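PDB 3ML4: protein Dok-7 from Mus musculus, which probably activates the receptor tyrosine kinase MuSK from inside the muscle cell, binding it as a dimer and promoting its autophosphorylation during neuromuscular synapse formation. Local coordinates for residues P71-E76 with T81-C86; R26-R31 with V91-D96; F118-A123 with L142-D147; L135-D140 with S197-C202; T126-G131 with G154-S159. One frame throughout, in Å; residues are numbered along the deposited sequence.

Interaction 1 of 5, residues P71-E76 with T81-C86; sequences PALPYE and TLAIIC
Pro71 and Leu82 face each other as an antiparallel, non-hydrogen-bonded pair, with their CA atoms 4.3 Å apart. Next to this pair, Ala72 N donates to Thr81 O at 2.8 Å. The same oxygen also takes a CA-H contact from Pro71. After Pro71 the chain leaves the sheet, and residues 72-76 run as loop. The two segments form the loop end of a beta hairpin in the PH domain, where strand 59-71 gives way to the loop leading into strand 81-86. On the side chains, Leu82 has CG anti to its backbone N (chi1 179°). Its CD1 then lies over the proline, 3.8 Å from Pro71 CB. These two residues share the sheet face covered by helix 98-112, where both touch Asp105. Leu73 turns back from the loop and brings CD1 to 4.3 Å from Ala83 CB. Its side chain also packs on Ile148 and Pro150, which belong to the PTB part of the chain.

Interaction 2 of 5, residues R26-R31 with V91-D96; sequences RWLVLR and VMLGFD
Leu28 and Leu93 meet through their methyl groups, with Leu28 CD2 3.7 Å from Leu93 CD2. The two side chains cross at about a right angle, and the touch is between one branch of each. The other branch of Leu93 serves a second neighbour. Its CD1 lies 4.3 Å from Leu30 CD1. With CG anti to its carbonyl carbon (chi1 -59°), Leu93 sends one methyl to each of the two leucines. One leucine of segment 91-96 therefore faces two leucines of segment 26-31, all three buried. The backbones stay well apart, and the nearest CA atoms, those of Leu28 and Leu93, are 9.6 Å from each other. Both leucines of this closest pair point their CB toward the opposite strand.

The next shell is aromatic and aliphatic. Trp104 of helix 98-112 touches all three leucines and meets Phe95 edge-to-face, and Ile108 of the same helix adds to Leu30. Val15 and Leu17 of strand 11-17 pack on Leu93, and Met42 and Val44 of strand 40-45 pack on Leu28. Strands 24-31 and 90-94 are far apart in the order of the sheet, yet their side chains join inside it. This is the core of a PH domain, a strongly bent antiparallel sheet capped by a C-terminal helix.

Interaction 3 of 5, residues F118-A123 with L142-D147; sequences FHVTVA and LVLARD
This is a small, buried and wholly apolar contact between two strands of the PTB domain that are not neighbours. Strand 133-138 runs between strands 115-122 and 141-146, and the side chains meet on one face of the sheet. Leu144 carries one side of the contact. Its CD2 comes 3.9 Å from Val120 CG2, with the two side chains at about a right angle. Its CD1 lies 4.0 Å from Val122 CG2, and its CD2 is equally far from that same methyl. The fork of Leu144 thus spans two valines that lie two residues apart on one strand. Val122 CG2 stands anti to its carbonyl carbon, beside the backbone N, and from there meets both methyls of Leu144. The CA atoms of Val122 and Leu144 are 9.1 Å apart. Leu135 of the intervening strand touches Leu144, and Leu128 touches both Leu144 and Val122. Met196 of helix 193-203 packs on Val120. The setting is the hydrophobic core of an IRS-type PTB domain, which shares the PH superfold.

Interaction 4 of 5, residues L135-D140 with S197-C202; sequences LHLCND and SFLFDC
Leu137 CD1 lies 3.7 Å from Phe200 CE1 and 3.9 Å from Leu199 CD2, so a single methyl meets two consecutive residues of helix 193-203. The other methyl, Leu137 CD2, is 4.0 Å from Leu199 CD2. With CG anti to the backbone N in both leucines (chi1 -177° in Leu137), Leu137 and Leu199 reach toward each other tip to tip. Leu137 and Phe200 instead slide past each other in opposite directions, and the methyl comes to the ring obliquely. The Phe200 ring is held further by edge-to-face packing with Tyr164 and Phe171.

Away from this centre the contact thins out. Leu135 also points toward the helix, but its CD2 stays 4.8 Å from Phe200 CZ. On the outer side of the helix, Phe198 is exposed. Asp201, partly exposed, is hydrogen-bonded to Tyr164 and to a polar side chain of the bound peptide. The helix is the C-terminal one that closes the PTB beta-sandwich. Between segments 135-140 and 197-202 the packing is wholly apolar, which implies that burial of hydrocarbon, rather than polar pairing, holds them together here.

Interaction 5 of 5, residues T126-G131 with G154-S159; sequences TKLESG and GQWKLS
A leucine methyl packs against the bare CA of a glycine here: Leu128 CD2 is 4.2 Å from Gly154 CA. Gly154 has no side chain, and the methyl comes right up to the strand backbone. The contact belongs to the PTB domain. It joins the loop between strands 115-122 and 133-138 to strand 151-157, outermost in the PTB sheet within this chain.

Leu128 reaches inward from the loop with CG anti to its carbonyl carbon (chi1 -57°). The same CD2 that meets Gly154 also lies 4.1 Å from Trp156 CH2. The leucine and the indole come from opposite directions, and the methyl approaches the ring system obliquely. The indole packs edge-to-face with Phe173 and Phe186 and meets Trp182 with the planes at about 50°, and its NE1 is hydrogen-bonded to Trp182 O, which fixes the polar edge of this buried ring. Leu128 also touches Trp182 and Phe186, so it joins an aromatic cluster.

The loop has its own brace, an ST turn that begins at Thr126 and closes on Leu128. Thr126 OG1 accepts a hydrogen bond from Leu128 N at 3.0 Å, with an angle of 148° at the hydrogen.

Overall arrangement
The five contacts fall into two domains. Interactions 1 and 2 lie in the PH domain, with centres 11 Å apart, and share one sheet through the neighbouring strands 81-86 and 90-94. Interactions 3, 4 and 5 lie in the PTB domain. Interactions 3 and 5 are closest, at 8 Å between centres, while interaction 4 is 13 Å from 3 and 14 Å from 5. Strand 133-138 of interaction 4 runs between the two strands of interaction 3. One place where the domains touch is Ile85 CD1, 3.4 Å from His136 NE2, which links interactions 1 and 4. The bound peptide touches residues of segments 26-31, 154-159 and 197-202.

Interaction 1 of 5, residues P71-E76 with T81-C86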
# COMPACT_ATOMS: atom_id res chain seq x y z
N PRO B 71 -20.74 8.53 -1.16
CA PRO B 71 -21.23 9.88 -1.45
C PRO B 71 -22.74 10.05 -1.35
O PRO B 71 -23.47 9.07 -1.38
CB PRO B 71 -20.79 10.09 -2.89
CG PRO B 71 -20.86 8.72 -3.50
CD PRO B 71 -20.63 7.72 -2.39
N ALA B 72 -23.19 11.30 -1.25
CA ALA B 72 -24.61 11.70 -1.30
C ALA B 72 -25.48 11.14 -0.17
O ALA B 72 -26.59 10.65 -0.40
CB ALA B 72 -25.23 11.41 -2.68
N LEU B 73 -24.95 11.23 1.05
CA LEU B 73 -25.72 10.97 2.26
C LEU B 73 -26.08 12.32 2.86
O LEU B 73 -25.21 13.17 3.00
CB LEU B 73 -24.90 10.18 3.28
CG LEU B 73 -24.46 8.73 3.02
CD1 LEU B 73 -23.43 8.31 4.06
CD2 LEU B 73 -25.63 7.74 2.99
N PRO B 74 -27.37 12.53 3.20
CA PRO B 74 -27.77 13.77 3.86
C PRO B 74 -27.20 13.85 5.27
O PRO B 74 -27.25 12.87 6.02
CB PRO B 74 -29.30 13.66 3.90
CG PRO B 74 -29.65 12.59 2.89
CD PRO B 74 -28.51 11.64 2.96
N TYR B 75 -26.66 15.02 5.62
CA TYR B 75 -25.97 15.20 6.89
C TYR B 75 -25.81 16.69 7.21
O TYR B 75 -25.25 17.45 6.42
CB TYR B 75 -24.60 14.52 6.83
CG TYR B 75 -23.77 14.63 8.09
CD1 TYR B 75 -24.06 13.86 9.21
CD2 TYR B 75 -22.67 15.49 8.15
CE1 TYR B 75 -23.31 13.94 10.36
CE2 TYR B 75 -21.90 15.58 9.31
CZ TYR B 75 -22.23 14.81 10.41
OH TYR B 75 -21.47 14.90 11.56
N GLU B 76 -26.31 17.08 8.39
CA GLU B 76 -26.16 18.45 8.92
C GLU B 76 -26.53 19.56 7.94
O GLU B 76 -25.84 20.58 7.84
CB GLU B 76 -24.74 18.67 9.46
CG GLU B 76 -24.33 17.75 10.60
CD GLU B 76 -25.06 18.04 11.90
OE1 GLU B 76 -25.49 19.19 12.12
OE2 GLU B 76 -25.19 17.10 12.72
N THR B 81 -22.44 15.47 0.17
CA THR B 81 -21.43 15.13 1.16
C THR B 81 -20.76 13.83 0.76
O THR B 81 -21.38 12.98 0.10
CB THR B 81 -22.05 14.93 2.55
OG1 THR B 81 -23.11 13.98 2.45
CG2 THR B 81 -22.59 16.23 3.11
N LEU B 82 -19.51 13.67 1.16
CA LEU B 82 -18.80 12.41 0.99
C LEU B 82 -18.35 11.89 2.34
O LEU B 82 -17.87 12.65 3.18
CB LEU B 82 -17.60 12.58 0.05
CG LEU B 82 -16.72 11.35 -0.24
CD1 LEU B 82 -17.50 10.26 -0.99
CD2 LEU B 82 -15.47 11.76 -1.03
N ALA B 83 -18.53 10.60 2.54
CA ALA B 83 -18.08 9.96 3.76
C ALA B 83 -16.82 9.16 3.48
O ALA B 83 -16.80 8.32 2.58
CB ALA B 83 -19.18 9.06 4.31
N ILE B 84 -15.77 9.46 4.23
CA ILE B 84 -14.61 8.59 4.33
C ILE B 84 -14.84 7.74 5.57
O ILE B 84 -14.77 8.23 6.70
CB ILE B 84 -13.27 9.39 4.40
CG1 ILE B 84 -12.97 10.01 3.04
CG2 ILE B 84 -12.11 8.49 4.82
CD1 ILE B 84 -12.07 11.22 3.10
N ILE B 85 -15.16 6.48 5.34
CA ILE B 85 -15.49 5.55 6.41
C ILE B 85 -14.23 4.88 6.93
O ILE B 85 -13.44 4.34 6.16
CB ILE B 85 -16.51 4.48 5.95
CG1 ILE B 85 -17.73 5.15 5.32
CG2 ILE B 85 -16.92 3.58 7.14
CD1 ILE B 85 -18.47 4.28 4.36
N CYS B 86 -14.05 4.93 8.25
CA CYS B 86 -12.90 4.34 8.89
C CYS B 86 -13.35 3.41 10.00
O CYS B 86 -14.48 3.51 10.49
CB CYS B 86 -11.99 5.43 9.46
SG CYS B 86 -11.48 6.66 8.24

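Interaction 2 of 5, residues R26-R31 with V91-D96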
# COMPACT_ATOMS: atom_id res chain seq x y z
N ARG B 26 -13.08 25.65 4.09
CA ARG B 26 -11.63 25.72 4.04
C ARG B 26 -11.14 24.98 2.80
O ARG B 26 -11.83 24.10 2.29
CB ARG B 26 -11.01 25.12 5.31
CG ARG B 26 -10.89 26.13 6.46
CD ARG B 26 -10.44 25.50 7.77
NE ARG B 26 -10.81 26.34 8.91
CZ ARG B 26 -10.17 26.36 10.08
NH1 ARG B 26 -9.10 25.61 10.27
NH2 ARG B 26 -10.60 27.16 11.05
N TRP B 27 -9.97 25.38 2.29
CA TRP B 27 -9.38 24.71 1.14
C TRP B 27 -8.71 23.42 1.62
O TRP B 27 -7.82 23.45 2.48
CB TRP B 27 -8.38 25.62 0.43
CG TRP B 27 -7.79 25.03 -0.83
CD1 TRP B 27 -6.65 24.28 -0.92
CD2 TRP B 27 -8.30 25.15 -2.17
NE1 TRP B 27 -6.42 23.92 -2.23
CE2 TRP B 27 -7.41 24.44 -3.01
CE3 TRP B 27 -9.42 25.78 -2.73
CZ2 TRP B 27 -7.61 24.35 -4.40
CZ3 TRP B 27 -9.61 25.68 -4.11
CH2 TRP B 27 -8.71 24.97 -4.92
N LEU B 28 -9.15 22.29 1.07
CA LEU B 28 -8.71 20.97 1.52
C LEU B 28 -7.84 20.28 0.50
O LEU B 28 -8.18 20.22 -0.69
CB LEU B 28 -9.91 20.08 1.87
CG LEU B 28 -9.66 18.68 2.44
CD1 LEU B 28 -9.11 18.74 3.86
CD2 LEU B 28 -10.92 17.86 2.40
N VAL B 29 -6.71 19.77 0.97
CA VAL B 29 -5.79 18.98 0.14
C VAL B 29 -5.78 17.53 0.63
O VAL B 29 -5.49 17.26 1.80
CB VAL B 29 -4.35 19.58 0.16
CG1 VAL B 29 -3.32 18.58 -0.36
CG2 VAL B 29 -4.30 20.87 -0.64
N LEU B 30 -6.12 16.61 -0.28
CA LEU B 30 -6.01 15.18 0.01
C LEU B 30 -4.91 14.56 -0.82
O LEU B 30 -4.86 14.74 -2.04
CB LEU B 30 -7.33 14.46 -0.24
CG LEU B 30 -8.42 14.65 0.82
CD1 LEU B 30 -9.69 13.92 0.41
CD2 LEU B 30 -7.96 14.19 2.22
N ARG B 31 -4.03 13.82 -0.15
CA ARG B 31 -2.98 13.06 -0.82
C ARG B 31 -2.59 11.81 -0.04
O ARG B 31 -2.74 11.76 1.19
CB ARG B 31 -1.75 13.94 -1.11
CG ARG B 31 -0.83 14.27 0.07
CD ARG B 31 0.39 15.00 -0.47
NE ARG B 31 1.47 15.24 0.48
CZ ARG B 31 2.44 14.36 0.75
NH1 ARG B 31 2.44 13.16 0.20
NH2 ARG B 31 3.41 14.69 1.60
N VAL B 91 -15.38 10.50 8.40
CA VAL B 91 -15.05 11.90 8.11
C VAL B 91 -15.98 12.41 7.03
O VAL B 91 -16.00 11.88 5.92
CB VAL B 91 -13.57 12.05 7.66
CG1 VAL B 91 -13.29 13.48 7.21
CG2 VAL B 91 -12.63 11.65 8.79
N MSE B 92 -16.77 13.44 7.36
CA MSE B 92 -17.77 13.98 6.44
C MSE B 92 -17.26 15.21 5.70
O MSE B 92 -16.90 16.21 6.32
CB MSE B 92 -19.08 14.30 7.16
CG MSE B 92 -19.71 13.12 7.92
SE MSE B 92 -19.99 11.50 6.84
CE MSE B 92 -21.30 12.18 5.55
N LEU B 93 -17.24 15.12 4.37
CA LEU B 93 -16.83 16.22 3.51
C LEU B 93 -18.06 16.90 2.91
O LEU B 93 -19.01 16.23 2.52
CB LEU B 93 -15.91 15.72 2.39
CG LEU B 93 -14.59 15.02 2.73
CD1 LEU B 93 -13.81 14.74 1.45
CD2 LEU B 93 -13.74 15.84 3.68
N GLY B 94 -18.02 18.23 2.83
CA GLY B 94 -19.14 19.00 2.32
C GLY B 94 -18.85 19.72 1.02
O GLY B 94 -17.94 20.54 0.95
N PHE B 95 -19.63 19.40 0.00
CA PHE B 95 -19.47 19.99 -1.31
C PHE B 95 -20.73 20.74 -1.70
O PHE B 95 -21.82 20.44 -1.22
CB PHE B 95 -19.20 18.92 -2.36
CG PHE B 95 -18.03 18.05 -2.04
CD1 PHE B 95 -18.21 16.88 -1.31
CD2 PHE B 95 -16.75 18.39 -2.46
CE1 PHE B 95 -17.13 16.06 -1.00
CE2 PHE B 95 -15.67 17.58 -2.16
CZ PHE B 95 -15.85 16.41 -1.43
N ASP B 96 -20.56 21.72 -2.58
CA ASP B 96 -21.67 22.47 -3.15
C ASP B 96 -22.29 21.63 -4.26
O ASP B 96 -23.40 21.12 -4.13
CB ASP B 96 -21.18 23.80 -3.72
CG ASP B 96 -19.88 24.26 -3.08
OD1 ASP B 96 -19.68 24.01 -1.86
OD2 ASP B 96 -19.05 24.88 -3.78

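Interaction 3 of 5, residues F118-A123 with L142-D147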
# COMPACT_ATOMS: atom_id res chain seq x y z
N PHE B 118 -21.58 -1.64 -2.36
CA PHE B 118 -22.86 -2.16 -2.86
C PHE B 118 -23.94 -1.97 -1.82
O PHE B 118 -23.78 -2.41 -0.67
CB PHE B 118 -22.74 -3.65 -3.18
CG PHE B 118 -21.61 -4.00 -4.12
CD1 PHE B 118 -21.85 -4.20 -5.47
CD2 PHE B 118 -20.30 -4.15 -3.64
CE1 PHE B 118 -20.80 -4.53 -6.34
CE2 PHE B 118 -19.26 -4.48 -4.49
CZ PHE B 118 -19.52 -4.67 -5.85
N HIS B 119 -25.03 -1.31 -2.20
CA HIS B 119 -26.20 -1.17 -1.34
C HIS B 119 -26.88 -2.53 -1.15
O HIS B 119 -27.33 -3.15 -2.12
CB HIS B 119 -27.20 -0.17 -1.93
CG HIS B 119 -26.75 1.26 -1.89
ND1 HIS B 119 -26.76 2.08 -3.00
CD2 HIS B 119 -26.22 2.00 -0.89
CE1 HIS B 119 -26.30 3.28 -2.67
NE2 HIS B 119 -25.96 3.25 -1.40
N VAL B 120 -26.92 -2.99 0.09
CA VAL B 120 -27.48 -4.30 0.44
C VAL B 120 -28.48 -4.24 1.61
O VAL B 120 -28.58 -3.23 2.31
CB VAL B 120 -26.37 -5.34 0.79
CG1 VAL B 120 -25.35 -5.47 -0.35
CG2 VAL B 120 -25.68 -4.98 2.11
N THR B 121 -29.22 -5.33 1.79
CA THR B 121 -30.09 -5.52 2.94
C THR B 121 -29.59 -6.74 3.70
O THR B 121 -29.55 -7.84 3.15
CB THR B 121 -31.55 -5.77 2.51
OG1 THR B 121 -31.92 -4.83 1.48
CG2 THR B 121 -32.49 -5.65 3.70
N VAL B 122 -29.20 -6.53 4.95
CA VAL B 122 -28.68 -7.61 5.79
C VAL B 122 -29.82 -8.44 6.38
O VAL B 122 -30.67 -7.91 7.10
CB VAL B 122 -27.73 -7.08 6.92
CG1 VAL B 122 -27.17 -8.23 7.77
CG2 VAL B 122 -26.59 -6.24 6.34
N ALA B 123 -29.83 -9.73 6.07
CA ALA B 123 -30.87 -10.65 6.56
C ALA B 123 -30.81 -10.86 8.07
O ALA B 123 -29.71 -10.97 8.63
CB ALA B 123 -30.76 -11.99 5.84
N LEU B 142 -13.11 -6.46 4.27
CA LEU B 142 -14.53 -6.36 3.97
C LEU B 142 -15.24 -5.77 5.17
O LEU B 142 -15.01 -6.16 6.31
CB LEU B 142 -15.12 -7.73 3.62
CG LEU B 142 -16.56 -7.75 3.10
CD1 LEU B 142 -16.63 -7.24 1.66
CD2 LEU B 142 -17.16 -9.15 3.21
N VAL B 143 -16.12 -4.82 4.89
CA VAL B 143 -16.82 -4.08 5.93
C VAL B 143 -18.29 -3.92 5.56
O VAL B 143 -18.64 -3.77 4.39
CB VAL B 143 -16.11 -2.71 6.17
CG1 VAL B 143 -17.08 -1.59 6.49
CG2 VAL B 143 -15.07 -2.86 7.27
N LEU B 144 -19.14 -3.97 6.58
CA LEU B 144 -20.53 -3.55 6.43
C LEU B 144 -20.72 -2.23 7.17
O LEU B 144 -20.19 -2.06 8.27
CB LEU B 144 -21.49 -4.63 6.94
CG LEU B 144 -22.05 -5.58 5.88
CD1 LEU B 144 -22.68 -6.81 6.50
CD2 LEU B 144 -23.05 -4.88 4.96
N ALA B 145 -21.47 -1.31 6.58
CA ALA B 145 -21.65 0.02 7.16
C ALA B 145 -23.10 0.50 7.13
O ALA B 145 -23.82 0.24 6.17
CB ALA B 145 -20.73 1.04 6.49
N ARG B 146 -23.48 1.20 8.19
CA ARG B 146 -24.86 1.65 8.41
C ARG B 146 -24.92 3.08 8.89
O ARG B 146 -23.96 3.59 9.48
CB ARG B 146 -25.51 0.81 9.50
CG ARG B 146 -26.38 -0.31 9.03
CD ARG B 146 -27.06 -0.95 10.23
NE ARG B 146 -28.25 -0.21 10.63
CZ ARG B 146 -29.48 -0.45 10.18
NH1 ARG B 146 -29.68 -1.43 9.30
NH2 ARG B 146 -30.49 0.28 10.60
N ASP B 147 -26.08 3.68 8.69
CA ASP B 147 -26.45 4.99 9.25
C ASP B 147 -25.68 6.16 8.65
O ASP B 147 -24.78 6.00 7.82
CB ASP B 147 -26.33 5.02 10.78
CG ASP B 147 -26.89 3.77 11.46
OD1 ASP B 147 -27.74 3.08 10.86
OD2 ASP B 147 -26.47 3.48 12.60

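Interaction 4 of 5, residues L135-D140 with S197-C202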
# COMPACT_ATOMS: atom_id res chain seq x y z
N LEU B 135 -22.29 -2.58 1.74
CA LEU B 135 -21.11 -3.44 1.84
C LEU B 135 -19.92 -2.79 1.16
O LEU B 135 -20.01 -2.42 -0.01
CB LEU B 135 -21.38 -4.82 1.23
CG LEU B 135 -20.25 -5.85 1.38
CD1 LEU B 135 -20.18 -6.43 2.79
CD2 LEU B 135 -20.39 -6.95 0.35
N HIS B 136 -18.81 -2.67 1.88
CA HIS B 136 -17.59 -2.08 1.32
C HIS B 136 -16.44 -3.08 1.23
O HIS B 136 -16.11 -3.76 2.21
CB HIS B 136 -17.13 -0.88 2.15
CG HIS B 136 -18.10 0.26 2.15
ND1 HIS B 136 -18.00 1.33 1.30
CD2 HIS B 136 -19.20 0.49 2.92
CE1 HIS B 136 -18.99 2.17 1.53
NE2 HIS B 136 -19.73 1.69 2.51
N LEU B 137 -15.84 -3.17 0.05
CA LEU B 137 -14.59 -3.88 -0.09
C LEU B 137 -13.48 -2.85 -0.19
O LEU B 137 -13.48 -2.02 -1.10
CB LEU B 137 -14.61 -4.80 -1.31
CG LEU B 137 -13.37 -5.68 -1.54
CD1 LEU B 137 -13.76 -7.10 -1.89
CD2 LEU B 137 -12.50 -5.08 -2.63
N CYS B 138 -12.56 -2.88 0.77
CA CYS B 138 -11.40 -2.00 0.76
C CYS B 138 -10.10 -2.81 0.73
O CYS B 138 -9.54 -3.13 1.78
CB CYS B 138 -11.41 -1.06 1.96
SG CYS B 138 -10.24 0.31 1.82
N ASN B 139 -9.66 -3.14 -0.48
CA ASN B 139 -8.48 -3.98 -0.72
C ASN B 139 -8.54 -5.34 -0.00
O ASN B 139 -9.17 -6.27 -0.48
CB ASN B 139 -7.17 -3.23 -0.42
CG ASN B 139 -7.04 -1.94 -1.22
OD1 ASN B 139 -6.97 -1.95 -2.45
ND2 ASN B 139 -6.99 -0.82 -0.51
N ASP B 140 -7.89 -5.43 1.15
CA ASP B 140 -7.78 -6.69 1.88
C ASP B 140 -8.86 -6.89 2.95
O ASP B 140 -8.94 -7.95 3.57
CB ASP B 140 -6.37 -6.85 2.49
CG ASP B 140 -5.74 -5.50 2.88
OD1 ASP B 140 -4.49 -5.40 2.87
OD2 ASP B 140 -6.48 -4.55 3.21
N SER B 197 -19.45 -11.41 -6.30
CA SER B 197 -18.74 -12.68 -6.32
C SER B 197 -17.53 -12.63 -7.25
O SER B 197 -16.46 -13.16 -6.93
CB SER B 197 -19.70 -13.80 -6.75
OG SER B 197 -19.19 -15.07 -6.42
N PHE B 198 -17.71 -11.99 -8.40
CA PHE B 198 -16.64 -11.84 -9.37
C PHE B 198 -15.52 -10.93 -8.84
O PHE B 198 -14.33 -11.19 -9.07
CB PHE B 198 -17.18 -11.30 -10.69
CG PHE B 198 -16.11 -10.82 -11.63
CD1 PHE B 198 -15.32 -11.74 -12.32
CD2 PHE B 198 -15.90 -9.46 -11.82
CE1 PHE B 198 -14.33 -11.30 -13.19
CE2 PHE B 198 -14.91 -9.01 -12.69
CZ PHE B 198 -14.12 -9.93 -13.37
N LEU B 199 -15.91 -9.87 -8.14
CA LEU B 199 -14.96 -8.99 -7.47
C LEU B 199 -14.15 -9.80 -6.46
O LEU B 199 -12.93 -9.70 -6.41
CB LEU B 199 -15.71 -7.86 -6.77
CG LEU B 199 -14.90 -6.60 -6.45
CD1 LEU B 199 -14.97 -5.68 -7.64
CD2 LEU B 199 -15.46 -5.92 -5.22
N PHE B 200 -14.86 -10.59 -5.66
CA PHE B 200 -14.26 -11.49 -4.68
C PHE B 200 -13.30 -12.49 -5.33
O PHE B 200 -12.17 -12.65 -4.88
CB PHE B 200 -15.36 -12.23 -3.91
CG PHE B 200 -15.87 -11.49 -2.69
CD1 PHE B 200 -16.08 -10.11 -2.72
CD2 PHE B 200 -16.17 -12.19 -1.53
CE1 PHE B 200 -16.57 -9.44 -1.59
CE2 PHE B 200 -16.65 -11.53 -0.40
CZ PHE B 200 -16.85 -10.15 -0.43
N ASP B 201 -13.75 -13.13 -6.41
CA ASP B 201 -12.93 -14.08 -7.16
C ASP B 201 -11.62 -13.48 -7.65
O ASP B 201 -10.57 -14.13 -7.62
CB ASP B 201 -13.71 -14.63 -8.37
CG ASP B 201 -14.84 -15.56 -7.97
OD1 ASP B 201 -14.84 -16.08 -6.83
OD2 ASP B 201 -15.74 -15.77 -8.80
N CYS B 202 -11.70 -12.23 -8.11
CA CYS B 202 -10.55 -11.54 -8.64
C CYS B 202 -9.55 -11.19 -7.55
O CYS B 202 -8.37 -11.54 -7.66
CB CYS B 202 -10.99 -10.30 -9.41
SG CYS B 202 -11.73 -10.66 -11.01

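Interaction 5 of 5, residues T126-G131 with G154-S159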
# COMPACT_ATOMS: atom_id res chain seq x y z
N THR B 126 -28.40 -13.47 12.26
CA THR B 126 -27.00 -13.51 12.67
C THR B 126 -26.70 -12.47 13.76
O THR B 126 -27.60 -11.82 14.27
CB THR B 126 -26.07 -13.28 11.45
OG1 THR B 126 -26.07 -11.89 11.09
CG2 THR B 126 -26.51 -14.13 10.26
N LYS B 127 -25.41 -12.33 14.10
CA LYS B 127 -24.93 -11.29 15.01
C LYS B 127 -25.14 -9.88 14.44
O LYS B 127 -25.23 -8.91 15.18
CB LYS B 127 -23.44 -11.49 15.32
CG LYS B 127 -23.05 -11.71 16.80
CD LYS B 127 -22.90 -13.19 17.17
CE LYS B 127 -24.17 -13.72 17.86
NZ LYS B 127 -24.18 -15.22 17.96
N LEU B 128 -25.22 -9.78 13.11
CA LEU B 128 -25.37 -8.50 12.41
C LEU B 128 -26.78 -7.95 12.51
O LEU B 128 -27.76 -8.69 12.41
CB LEU B 128 -25.01 -8.64 10.92
CG LEU B 128 -23.64 -9.16 10.45
CD1 LEU B 128 -23.70 -9.43 8.96
CD2 LEU B 128 -22.53 -8.18 10.76
N GLU B 129 -26.87 -6.64 12.70
CA GLU B 129 -28.14 -5.93 12.63
C GLU B 129 -28.71 -6.05 11.23
O GLU B 129 -28.00 -5.90 10.24
CB GLU B 129 -27.94 -4.46 12.99
CG GLU B 129 -29.23 -3.70 13.22
CD GLU B 129 -29.01 -2.20 13.42
OE1 GLU B 129 -27.84 -1.74 13.40
OE2 GLU B 129 -30.02 -1.49 13.61
N SER B 130 -30.01 -6.32 11.15
CA SER B 130 -30.69 -6.43 9.86
C SER B 130 -31.11 -5.07 9.30
O SER B 130 -31.11 -4.06 10.02
CB SER B 130 -31.90 -7.36 9.99
OG SER B 130 -32.84 -6.87 10.93
N GLY B 131 -31.47 -5.05 8.01
CA GLY B 131 -31.97 -3.86 7.33
C GLY B 131 -31.00 -3.31 6.30
O GLY B 131 -29.90 -3.85 6.13
N GLY B 154 -19.56 -4.58 10.99
CA GLY B 154 -19.02 -5.91 10.70
C GLY B 154 -17.78 -5.78 9.84
O GLY B 154 -17.77 -5.00 8.89
N GLN B 155 -16.74 -6.53 10.18
CA GLN B 155 -15.46 -6.47 9.47
C GLN B 155 -14.76 -7.82 9.35
O GLN B 155 -14.71 -8.59 10.31
CB GLN B 155 -14.52 -5.45 10.13
CG GLN B 155 -14.17 -5.76 11.59
CD GLN B 155 -13.19 -4.76 12.18
OE1 GLN B 155 -13.51 -4.07 13.14
NE2 GLN B 155 -12.00 -4.68 11.60
N TRP B 156 -14.22 -8.10 8.17
CA TRP B 156 -13.51 -9.34 7.89
C TRP B 156 -12.31 -9.05 7.00
O TRP B 156 -12.38 -8.18 6.13
CB TRP B 156 -14.42 -10.34 7.15
CG TRP B 156 -15.74 -10.65 7.83
CD1 TRP B 156 -16.02 -11.74 8.61
CD2 TRP B 156 -16.95 -9.88 7.77
NE1 TRP B 156 -17.33 -11.69 9.04
CE2 TRP B 156 -17.92 -10.56 8.55
CE3 TRP B 156 -17.31 -8.68 7.14
CZ2 TRP B 156 -19.22 -10.08 8.72
CZ3 TRP B 156 -18.61 -8.20 7.31
CH2 TRP B 156 -19.55 -8.90 8.09
N LYS B 157 -11.21 -9.76 7.22
CA LYS B 157 -10.18 -9.90 6.20
C LYS B 157 -10.77 -10.83 5.15
O LYS B 157 -11.33 -11.87 5.49
CB LYS B 157 -8.90 -10.55 6.74
CG LYS B 157 -8.00 -9.67 7.58
CD LYS B 157 -6.57 -10.21 7.56
CE LYS B 157 -5.97 -10.35 8.96
NZ LYS B 157 -5.94 -9.07 9.73
N LEU B 158 -10.63 -10.46 3.87
CA LEU B 158 -11.03 -11.36 2.78
C LEU B 158 -10.33 -12.73 2.83
O LEU B 158 -10.93 -13.74 2.47
CB LEU B 158 -10.80 -10.70 1.42
CG LEU B 158 -12.09 -10.41 0.64
CD1 LEU B 158 -12.87 -9.25 1.23
CD2 LEU B 158 -11.77 -10.16 -0.82
N SER B 159 -9.09 -12.75 3.30
CA SER B 159 -8.30 -13.98 3.39
C SER B 159 -8.80 -14.95 4.48
O SER B 159 -8.33 -16.09 4.57
CB SER B 159 -6.81 -13.66 3.57
OG SER B 159 -6.59 -12.91 4.76